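Local coordinates for protein serine racemase (Enterococcus faecalis, PDB 4ECL) that belongs to the alanine racemase family, its cytoplasmic part joining an alpha/beta TIM barrel to a second domain rich in beta strands, at residues Leu9-Asn14 with Leu368-Arg373; Leu241-Ser246 with Ile336-Lys341; Ser181-Leu186 with Pro197-Gln202. One frame throughout, in Å; residues are numbered along the deposited sequence.

Contacts 1 and 2 lie in the same part of the fold, their centres 11 Å apart, and touch one another: strands 7-11 and 245-257 are antiparallel neighbours in one mixed sheet, and Asn12 N probably bonds Val244 O. Contact 3 belongs to the parallel TIM barrel on the other side of the chain's centre, about 37 Å from both, centre to centre. Along the sequence, strand 7-11 comes first, the barrel with contact 3 follows, then contact 2 within the second domain, and finally strand 369-372 returns to complete contact 1. The N-terminal strand thus ties the chain's start to the second domain, where the last strand pairs with it.

Contact 1 of 3, residues Leu9-Asn14 with Leu368-Arg373; sequences LEINLN and LNIIRR
Leu9, Glu10 and Ile11 pair with Ile370, Ile371 and Arg372 as two parallel strands, 26° apart in direction, which bring the first and last strands of the chain side by side in a mixed sheet. Four backbone bonds alternate across the seam: Leu9 N to Asn369 O (2.7 Å), Ile371 N to Leu9 O (2.8 Å), Ile11 N to Ile371 O (2.8 Å) and Arg373 N to Ile11 O (2.7 Å).

Leu9, Ile11 and Ile370 share one face of the sheet with Arg372; the apolar Leu9 and Ile11 suit its buried part. Ile11 CG1 rests 3.7 Å from Ile370 CG2, while Leu9 CG meets Leu368 CD1 at 4.1 Å, the two leucines at about a right angle.

Charges meet on the face of Glu10 and Ile371. A bend at chi2 (-67°) folds the poorly ordered Arg373 chain back toward Glu10, whose OE1 lies 2.9 Å from Arg373 NH1. This oxygen stands well out of the guanidinium plane, making the salt bridge electrostatic, with no N-H aimed at it.

Beyond the strand, Asn12 N-caps helix 13-25, its OD1 accepting from Asn15 N. Leu13 then lays its CD1 against the aliphatic part of Arg372, 3.7 Å from CD.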
loop_
_atom_site.group_PDB
_atom_site.type_symbol
_atom_site.label_atom_id
_atom_site.label_comp_id
_atom_site.label_asym_id
_atom_site.label_seq_id
_atom_site.Cartn_x
_atom_site.Cartn_y
_atom_site.Cartn_z
ATOM N N LEU A 9 1.167 -0.541 -14.001
ATOM C CA LEU A 9 0.406 0.673 -14.205
ATOM C C LEU A 9 0.837 1.280 -15.523
ATOM O O LEU A 9 2.019 1.259 -15.873
ATOM C CB LEU A 9 0.660 1.679 -13.084
ATOM C CG LEU A 9 0.165 1.295 -11.690
ATOM C CD1 LEU A 9 0.764 2.216 -10.649
ATOM C CD2 LEU A 9 -1.352 1.339 -11.636
ATOM N N GLU A 10 -0.135 1.825 -16.245
ATOM C CA GLU A 10 0.120 2.474 -17.514
ATOM C C GLU A 10 -0.268 3.927 -17.328
ATOM O O GLU A 10 -1.384 4.229 -16.904
ATOM C CB GLU A 10 -0.712 1.814 -18.626
ATOM C CG GLU A 10 0.082 0.931 -19.560
ATOM C CD GLU A 10 -0.729 0.462 -20.770
ATOM O OE1 GLU A 10 -0.544 -0.698 -21.193
ATOM O OE2 GLU A 10 -1.542 1.255 -21.293
ATOM N N ILE A 11 0.680 4.822 -17.585
ATOM C CA ILE A 11 0.495 6.255 -17.352
ATOM C C ILE A 11 0.321 6.983 -18.682
ATOM O O ILE A 11 1.260 7.056 -19.486
ATOM C CB ILE A 11 1.707 6.849 -16.610
ATOM C CG1 ILE A 11 1.924 6.128 -15.284
ATOM C CG2 ILE A 11 1.506 8.330 -16.350
ATOM C CD1 ILE A 11 0.724 6.189 -14.365
ATOM N N ASN A 12 -0.882 7.503 -18.926
ATOM C CA ASN A 12 -1.159 8.174 -20.193
ATOM C C ASN A 12 -0.662 9.622 -20.140
ATOM O O ASN A 12 -1.372 10.525 -19.668
ATOM C CB ASN A 12 -2.651 8.119 -20.539
ATOM C CG ASN A 12 -2.946 8.627 -21.964
ATOM O OD1 ASN A 12 -2.226 9.473 -22.492
ATOM N ND2 ASN A 12 -3.996 8.094 -22.588
ATOM N N LEU A 13 0.560 9.834 -20.620
ATOM C CA LEU A 13 1.189 11.151 -20.549
ATOM C C LEU A 13 0.461 12.198 -21.399
ATOM O O LEU A 13 0.433 13.377 -21.060
ATOM C CB LEU A 13 2.666 11.061 -20.936
ATOM C CG LEU A 13 3.541 10.381 -19.888
ATOM C CD1 LEU A 13 5.003 10.538 -20.258
ATOM C CD2 LEU A 13 3.276 10.917 -18.477
ATOM N N ASN A 14 -0.127 11.765 -22.504
ATOM C CA ASN A 14 -0.924 12.661 -23.312
ATOM C C ASN A 14 -2.110 13.177 -22.529
ATOM O O ASN A 14 -2.428 14.354 -22.593
ATOM C CB ASN A 14 -1.397 11.972 -24.591
ATOM C CG ASN A 14 -0.431 12.160 -25.730
ATOM O OD1 ASN A 14 -0.540 13.120 -26.498
ATOM N ND2 ASN A 14 0.537 11.260 -25.839
ATOM N N LEU A 368 4.251 -2.939 -8.304
ATOM C CA LEU A 368 3.718 -2.759 -9.661
ATOM C C LEU A 368 4.716 -2.037 -10.544
ATOM O O LEU A 368 5.264 -1.017 -10.143
ATOM C CB LEU A 368 2.424 -1.941 -9.613
ATOM C CG LEU A 368 1.196 -2.601 -8.983
ATOM C CD1 LEU A 368 0.052 -1.605 -8.838
ATOM C CD2 LEU A 368 0.779 -3.790 -9.836
ATOM N N ASN A 369 4.935 -2.533 -11.762
ATOM C CA ASN A 369 5.797 -1.814 -12.690
ATOM C C ASN A 369 5.047 -0.632 -13.284
ATOM O O ASN A 369 3.827 -0.662 -13.402
ATOM C CB ASN A 369 6.337 -2.734 -13.781
ATOM C CG ASN A 369 7.346 -3.739 -13.243
ATOM O OD1 ASN A 369 7.081 -4.945 -13.188
ATOM N ND2 ASN A 369 8.509 -3.240 -12.832
ATOM N N ILE A 370 5.772 0.422 -13.635
ATOM C CA ILE A 370 5.130 1.611 -14.197
ATOM C C ILE A 370 5.601 1.893 -15.615
ATOM O O ILE A 370 6.798 2.026 -15.866
ATOM C CB ILE A 370 5.338 2.851 -13.309
ATOM C CG1 ILE A 370 4.789 2.578 -11.908
ATOM C CG2 ILE A 370 4.670 4.055 -13.932
ATOM C CD1 ILE A 370 4.698 3.799 -11.035
ATOM N N ILE A 371 4.648 1.964 -16.539
ATOM C CA ILE A 371 4.951 2.191 -17.944
ATOM C C ILE A 371 4.255 3.441 -18.503
ATOM O O ILE A 371 3.053 3.635 -18.308
ATOM C CB ILE A 371 4.573 0.957 -18.797
ATOM C CG1 ILE A 371 5.641 -0.129 -18.666
ATOM C CG2 ILE A 371 4.431 1.318 -20.251
ATOM C CD1 ILE A 371 5.390 -1.096 -17.543
ATOM N N ARG A 372 5.019 4.281 -19.199
ATOM C CA ARG A 372 4.468 5.474 -19.853
ATOM C C ARG A 372 3.727 5.102 -21.126
ATOM O O ARG A 372 4.153 4.212 -21.849
ATOM C CB ARG A 372 5.579 6.469 -20.213
ATOM C CG ARG A 372 6.475 6.855 -19.056
ATOM C CD ARG A 372 7.524 7.879 -19.469
ATOM N NE ARG A 372 8.442 8.157 -18.367
ATOM C CZ ARG A 372 9.685 7.689 -18.292
ATOM N NH1 ARG A 372 10.176 6.932 -19.269
ATOM N NH2 ARG A 372 10.443 7.989 -17.244
ATOM N N ARG A 373 2.623 5.792 -21.396
ATOM C CA ARG A 373 1.913 5.664 -22.668
ATOM C C ARG A 373 1.359 7.017 -23.128
ATOM O O ARG A 373 2.048 8.041 -23.095
ATOM C CB ARG A 373 0.778 4.645 -22.557
ATOM C CG ARG A 373 1.241 3.210 -22.348
ATOM C CD ARG A 373 1.981 2.685 -23.575
ATOM N NE ARG A 373 2.517 1.341 -23.363
ATOM C CZ ARG A 373 1.794 0.230 -23.453
ATOM N NH1 ARG A 373 0.501 0.302 -23.744
ATOM N NH2 ARG A 373 2.362 -0.952 -23.249
#

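Contact 2 of 3, residues Leu241-Ser246 with Ile336-Lys341; sequences LRPVLS and IGKDGK
Ser246 OG and the backbone N of Lys338 are joined by a single water, which lies 3.0 Å from the hydroxyl oxygen. The same water accepts from Lys338 N, although that separation is so short that its exact length is doubtful. A serine suits this spot because its short hydroxyl, beside the backbone N, reaches the water while its CB stays close to the carbonyl of Ile336; no direct hydrogen bond joins the two segments.

Beside the bridge the backbones come close. Ser246 CA approaches Ile336 O at 3.2 Å, a CA-H...O contact with a bent angle of 120° at the hydrogen. Gly337 follows, with a phi of 130° that is readily taken up only by a residue without a side chain, and its bare CA allows Ser246 OG to come within 3.7 Å.

One apolar pair lies next to this. Leu245 has CG trans to its own N (chi1 -179°), and its branch CD2 meets Ile336 CG2 at 4.1 Å. Ile336 CG2 also rests 3.8 Å from Leu245 O. At the outer margin the long chain of Lys338 curls back at its last bond and sets NZ 3.8 Å from Pro243 CG, a contact that leaves the amine near the surface, where it forms a long, weak ion pair with Glu343.

In this strand-rich C-terminal domain of the alanine racemase family, the chain turns a corner at Ile336 and Gly337, passing from strand 332-334 of the mixed sheet to the small hairpin of 338-339 with 342-344. Ile336 bonds Leu247 of strand 245-257 by its backbone, strand 7-11 lies along that strand through Glu10 and Ser246, and helix 13-25 meets the incoming loop at Arg242 and Pro243.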
loop_
_atom_site.group_PDB
_atom_site.type_symbol
_atom_site.label_atom_id
_atom_site.label_comp_id
_atom_site.label_asym_id
_atom_site.label_seq_id
_atom_site.Cartn_x
_atom_site.Cartn_y
_atom_site.Cartn_z
ATOM N N LEU A 241 -11.490 16.739 -17.957
ATOM C CA LEU A 241 -10.305 16.079 -17.412
ATOM C C LEU A 241 -10.279 14.604 -17.821
ATOM O O LEU A 241 -11.317 13.934 -17.846
ATOM C CB LEU A 241 -10.276 16.224 -15.890
ATOM C CG LEU A 241 -10.244 17.678 -15.426
ATOM C CD1 LEU A 241 -10.497 17.770 -13.936
ATOM C CD2 LEU A 241 -8.908 18.315 -15.804
ATOM N N ARG A 242 -9.102 14.101 -18.168
ATOM C CA ARG A 242 -9.018 12.743 -18.693
ATOM C C ARG A 242 -8.132 11.857 -17.805
ATOM O O ARG A 242 -7.073 12.298 -17.367
ATOM C CB ARG A 242 -8.524 12.769 -20.137
ATOM C CG ARG A 242 -9.455 13.570 -21.060
ATOM C CD ARG A 242 -8.991 13.593 -22.502
ATOM N NE ARG A 242 -9.859 14.445 -23.311
ATOM C CZ ARG A 242 -9.485 15.038 -24.441
ATOM N NH1 ARG A 242 -8.250 14.884 -24.904
ATOM N NH2 ARG A 242 -10.348 15.798 -25.102
ATOM N N PRO A 243 -8.566 10.606 -17.547
ATOM C CA PRO A 243 -7.843 9.714 -16.623
ATOM C C PRO A 243 -6.438 9.389 -17.121
ATOM O O PRO A 243 -6.245 9.062 -18.299
ATOM C CB PRO A 243 -8.703 8.442 -16.609
ATOM C CG PRO A 243 -9.489 8.483 -17.888
ATOM C CD PRO A 243 -9.741 9.948 -18.144
ATOM N N VAL A 244 -5.468 9.499 -16.223
ATOM C CA VAL A 244 -4.069 9.281 -16.562
ATOM C C VAL A 244 -3.620 7.835 -16.305
ATOM O O VAL A 244 -2.806 7.278 -17.059
ATOM C CB VAL A 244 -3.168 10.261 -15.774
ATOM C CG1 VAL A 244 -1.688 9.947 -15.987
ATOM C CG2 VAL A 244 -3.482 11.704 -16.177
ATOM N N LEU A 245 -4.157 7.228 -15.246
ATOM C CA LEU A 245 -3.679 5.917 -14.808
ATOM C C LEU A 245 -4.521 4.743 -15.287
ATOM O O LEU A 245 -5.749 4.764 -15.189
ATOM C CB LEU A 245 -3.577 5.878 -13.277
ATOM C CG LEU A 245 -3.082 4.598 -12.594
ATOM C CD1 LEU A 245 -2.323 4.946 -11.319
ATOM C CD2 LEU A 245 -4.247 3.650 -12.273
ATOM N N SER A 246 -3.851 3.699 -15.764
ATOM C CA SER A 246 -4.498 2.408 -15.949
ATOM C C SER A 246 -3.785 1.349 -15.130
ATOM O O SER A 246 -2.574 1.433 -14.938
ATOM C CB SER A 246 -4.471 1.994 -17.420
ATOM O OG SER A 246 -5.419 2.735 -18.146
ATOM N N ILE A 336 -8.227 -1.202 -14.012
ATOM C CA ILE A 336 -8.600 0.204 -14.016
ATOM C C ILE A 336 -8.217 0.703 -15.388
ATOM O O ILE A 336 -7.069 0.519 -15.804
ATOM C CB ILE A 336 -7.810 1.029 -12.972
ATOM C CG1 ILE A 336 -8.191 0.634 -11.544
ATOM C CG2 ILE A 336 -8.065 2.528 -13.174
ATOM C CD1 ILE A 336 -7.352 1.324 -10.475
ATOM N N GLY A 337 -9.164 1.314 -16.099
ATOM C CA GLY A 337 -8.895 1.807 -17.438
ATOM C C GLY A 337 -9.904 1.386 -18.500
ATOM O O GLY A 337 -11.010 0.939 -18.182
ATOM N N LYS A 338 -9.517 1.535 -19.766
ATOM C CA LYS A 338 -10.409 1.261 -20.903
ATOM C C LYS A 338 -9.982 0.034 -21.686
ATOM O O LYS A 338 -8.789 -0.249 -21.825
ATOM C CB LYS A 338 -10.441 2.435 -21.889
ATOM C CG LYS A 338 -10.924 3.749 -21.342
ATOM C CD LYS A 338 -10.947 4.802 -22.456
ATOM C CE LYS A 338 -10.971 6.240 -21.908
ATOM N NZ LYS A 338 -9.697 6.621 -21.218
ATOM N N ASP A 339 -10.972 -0.673 -22.220
ATOM C CA ASP A 339 -10.739 -1.824 -23.071
ATOM C C ASP A 339 -11.963 -1.991 -23.952
ATOM O O ASP A 339 -13.084 -2.122 -23.453
ATOM C CB ASP A 339 -10.510 -3.073 -22.227
ATOM C CG ASP A 339 -10.138 -4.286 -23.062
ATOM O OD1 ASP A 339 -9.755 -4.113 -24.243
ATOM O OD2 ASP A 339 -10.221 -5.415 -22.526
ATOM N N GLY A 340 -11.744 -1.982 -25.264
ATOM C CA GLY A 340 -12.840 -2.007 -26.217
ATOM C C GLY A 340 -13.693 -0.770 -26.019
ATOM O O GLY A 340 -13.176 0.342 -25.979
ATOM N N LYS A 341 -15.000 -0.961 -25.872
ATOM C CA LYS A 341 -15.912 0.159 -25.645
ATOM C C LYS A 341 -16.308 0.203 -24.176
ATOM O O LYS A 341 -17.254 0.891 -23.797
ATOM C CB LYS A 341 -17.164 0.016 -26.512
ATOM C CG LYS A 341 -16.891 -0.351 -27.969
ATOM C CD LYS A 341 -16.220 0.785 -28.714
ATOM C CE LYS A 341 -16.505 0.684 -30.205
ATOM N NZ LYS A 341 -16.122 1.929 -30.933
HETATM O O HOH W 1 -7.704 3.235 -20.005
#

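Contact 3 of 3, residues Ser181-Leu186 with Pro197-Gln202; sequences SFYKVL and PKVHIQ
Helix 181-186 runs almost antiparallel to strand 198-200, at 166° with the short axes 11.6 Å apart at their closest, a spacing bridged entirely by side chains. Phe182 is the main bridge. With CG trans to the backbone N (chi1 -175°), its flat ring reaches across to the strand and is met in two ways. Val199 CG1 comes in at the ring edge, 3.6 Å from Phe182 CE2, whereas Ile201 lies over a face, its CG1 4.2 Å from the ring centroid and 27° off the normal, a CH-pi contact. Ile201 CD1 reaches Phe182 CD2 at 3.7 Å.

These residues belong to a beta-alpha-beta crossover of the TIM barrel: strand 152-158, helix 169-191, then strand 198-200, the two strands being parallel neighbours. Apolar side chains suit the buried face between helix and barrel strand: the beta-branched Val199 and Ile201, two positions apart, both point toward the helix. Phe182 and Leu186, one helical turn apart, likewise both touch Ile157 of strand 152-158.

Tyr183 adds a flank to the layer. Its ring has Phe182 CD2 over its centre, 4.2 Å above the plane, and approaches Ile201 obliquely. The packing is tight here, Ile201 CD1 lying 3.2 Å from Tyr183 OH. Three residues on, Leu186 CD1 and Val199 CG2 meet tip to tip at 4.0 Å, so the two methyls of the valine serve different helix residues.

Between Val199 and Ile201, His200 turns away from the helix, and its ring nitrogens are bonded on that other side: ND1 to Arg219 NH1 and NE2 to His123 ND1.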
loop_
_atom_site.group_PDB
_atom_site.type_symbol
_atom_site.label_atom_id
_atom_site.label_comp_id
_atom_site.label_asym_id
_atom_site.label_seq_id
_atom_site.Cartn_x
_atom_site.Cartn_y
_atom_site.Cartn_z
ATOM N N SER A 181 -11.694 34.286 7.150
ATOM C CA SER A 181 -10.706 34.312 8.222
ATOM C C SER A 181 -9.323 34.518 7.639
ATOM O O SER A 181 -8.497 35.220 8.210
ATOM C CB SER A 181 -10.713 32.992 8.995
ATOM O OG SER A 181 -12.021 32.671 9.425
ATOM N N PHE A 182 -9.070 33.887 6.499
ATOM C CA PHE A 182 -7.749 33.940 5.897
ATOM C C PHE A 182 -7.376 35.363 5.472
ATOM O O PHE A 182 -6.260 35.825 5.713
ATOM C CB PHE A 182 -7.668 32.989 4.698
ATOM C CG PHE A 182 -6.302 32.898 4.102
ATOM C CD1 PHE A 182 -5.315 32.142 4.715
ATOM C CD2 PHE A 182 -6.002 33.564 2.930
ATOM C CE1 PHE A 182 -4.049 32.055 4.167
ATOM C CE2 PHE A 182 -4.740 33.486 2.383
ATOM C CZ PHE A 182 -3.761 32.735 3.001
ATOM N N TYR A 183 -8.304 36.052 4.818
ATOM C CA TYR A 183 -8.017 37.399 4.335
ATOM C C TYR A 183 -8.031 38.423 5.464
ATOM O O TYR A 183 -7.366 39.460 5.383
ATOM C CB TYR A 183 -8.957 37.787 3.192
ATOM C CG TYR A 183 -8.607 37.063 1.907
ATOM C CD1 TYR A 183 -7.453 37.386 1.204
ATOM C CD2 TYR A 183 -9.409 36.043 1.413
ATOM C CE1 TYR A 183 -7.114 36.724 0.041
ATOM C CE2 TYR A 183 -9.079 35.375 0.245
ATOM C CZ TYR A 183 -7.929 35.723 -0.439
ATOM O OH TYR A 183 -7.583 35.072 -1.610
ATOM N N LYS A 184 -8.774 38.121 6.522
ATOM C CA LYS A 184 -8.695 38.937 7.731
ATOM C C LYS A 184 -7.251 38.961 8.228
ATOM O O LYS A 184 -6.718 40.030 8.549
ATOM C CB LYS A 184 -9.647 38.428 8.809
ATOM C CG LYS A 184 -11.098 38.819 8.588
ATOM C CD LYS A 184 -11.987 38.364 9.744
ATOM C CE LYS A 184 -13.394 38.958 9.653
ATOM N NZ LYS A 184 -14.057 38.694 8.335
ATOM N N VAL A 185 -6.615 37.789 8.264
ATOM C CA VAL A 185 -5.199 37.701 8.623
ATOM C C VAL A 185 -4.341 38.557 7.698
ATOM O O VAL A 185 -3.498 39.333 8.158
ATOM C CB VAL A 185 -4.657 36.273 8.544
ATOM C CG1 VAL A 185 -3.131 36.291 8.664
ATOM C CG2 VAL A 185 -5.280 35.382 9.623
ATOM N N LEU A 186 -4.554 38.403 6.394
ATOM C CA LEU A 186 -3.814 39.174 5.398
ATOM C C LEU A 186 -3.984 40.692 5.585
ATOM O O LEU A 186 -3.011 41.447 5.507
ATOM C CB LEU A 186 -4.232 38.777 3.984
ATOM C CG LEU A 186 -4.013 37.321 3.572
ATOM C CD1 LEU A 186 -3.982 37.212 2.055
ATOM C CD2 LEU A 186 -2.737 36.776 4.167
ATOM N N PRO A 197 3.317 38.025 0.691
ATOM C CA PRO A 197 3.944 37.153 -0.316
ATOM C C PRO A 197 2.912 36.416 -1.184
ATOM O O PRO A 197 1.737 36.795 -1.191
ATOM C CB PRO A 197 4.729 36.157 0.536
ATOM C CG PRO A 197 3.945 36.062 1.804
ATOM C CD PRO A 197 3.421 37.465 2.049
ATOM N N LYS A 198 3.345 35.385 -1.911
ATOM C CA LYS A 198 2.428 34.594 -2.725
ATOM C C LYS A 198 1.376 33.890 -1.874
ATOM O O LYS A 198 1.658 33.403 -0.775
ATOM C CB LYS A 198 3.197 33.581 -3.578
ATOM C CG LYS A 198 4.237 34.231 -4.479
ATOM C CD LYS A 198 4.809 33.244 -5.487
ATOM C CE LYS A 198 5.634 33.963 -6.543
ATOM N NZ LYS A 198 5.901 33.065 -7.707
ATOM N N VAL A 199 0.154 33.845 -2.389
ATOM C CA VAL A 199 -0.968 33.268 -1.659
ATOM C C VAL A 199 -1.507 32.014 -2.347
ATOM O O VAL A 199 -1.639 31.980 -3.577
ATOM C CB VAL A 199 -2.112 34.292 -1.543
ATOM C CG1 VAL A 199 -3.363 33.653 -0.970
ATOM C CG2 VAL A 199 -1.674 35.500 -0.689
ATOM N N HIS A 200 -1.831 30.989 -1.561
ATOM C CA HIS A 200 -2.618 29.887 -2.095
ATOM C C HIS A 200 -3.582 29.297 -1.070
ATOM O O HIS A 200 -3.260 29.164 0.094
ATOM C CB HIS A 200 -1.746 28.825 -2.791
ATOM C CG HIS A 200 -0.561 28.362 -1.993
ATOM N ND1 HIS A 200 -0.490 27.109 -1.421
ATOM C CD2 HIS A 200 0.623 28.963 -1.721
ATOM C CE1 HIS A 200 0.675 26.966 -0.811
ATOM N NE2 HIS A 200 1.366 28.081 -0.972
ATOM N N ILE A 201 -4.777 28.961 -1.532
ATOM C CA ILE A 201 -5.889 28.569 -0.677
ATOM C C ILE A 201 -6.521 27.306 -1.260
ATOM O O ILE A 201 -7.060 26.466 -0.535
ATOM C CB ILE A 201 -6.949 29.712 -0.670
ATOM C CG1 ILE A 201 -6.404 30.934 0.064
ATOM C CG2 ILE A 201 -8.267 29.291 -0.026
ATOM C CD1 ILE A 201 -7.145 32.215 -0.310
ATOM N N GLN A 202 -6.441 27.173 -2.583
ATOM C CA GLN A 202 -7.190 26.130 -3.289
ATOM C C GLN A 202 -6.428 24.847 -3.590
ATOM O O GLN A 202 -5.268 24.854 -4.028
ATOM C CB GLN A 202 -7.746 26.667 -4.612
ATOM C CG GLN A 202 -8.647 27.874 -4.476
ATOM C CD GLN A 202 -8.499 28.799 -5.643
ATOM O OE1 GLN A 202 -7.464 29.456 -5.793
ATOM N NE2 GLN A 202 -9.508 28.828 -6.512
#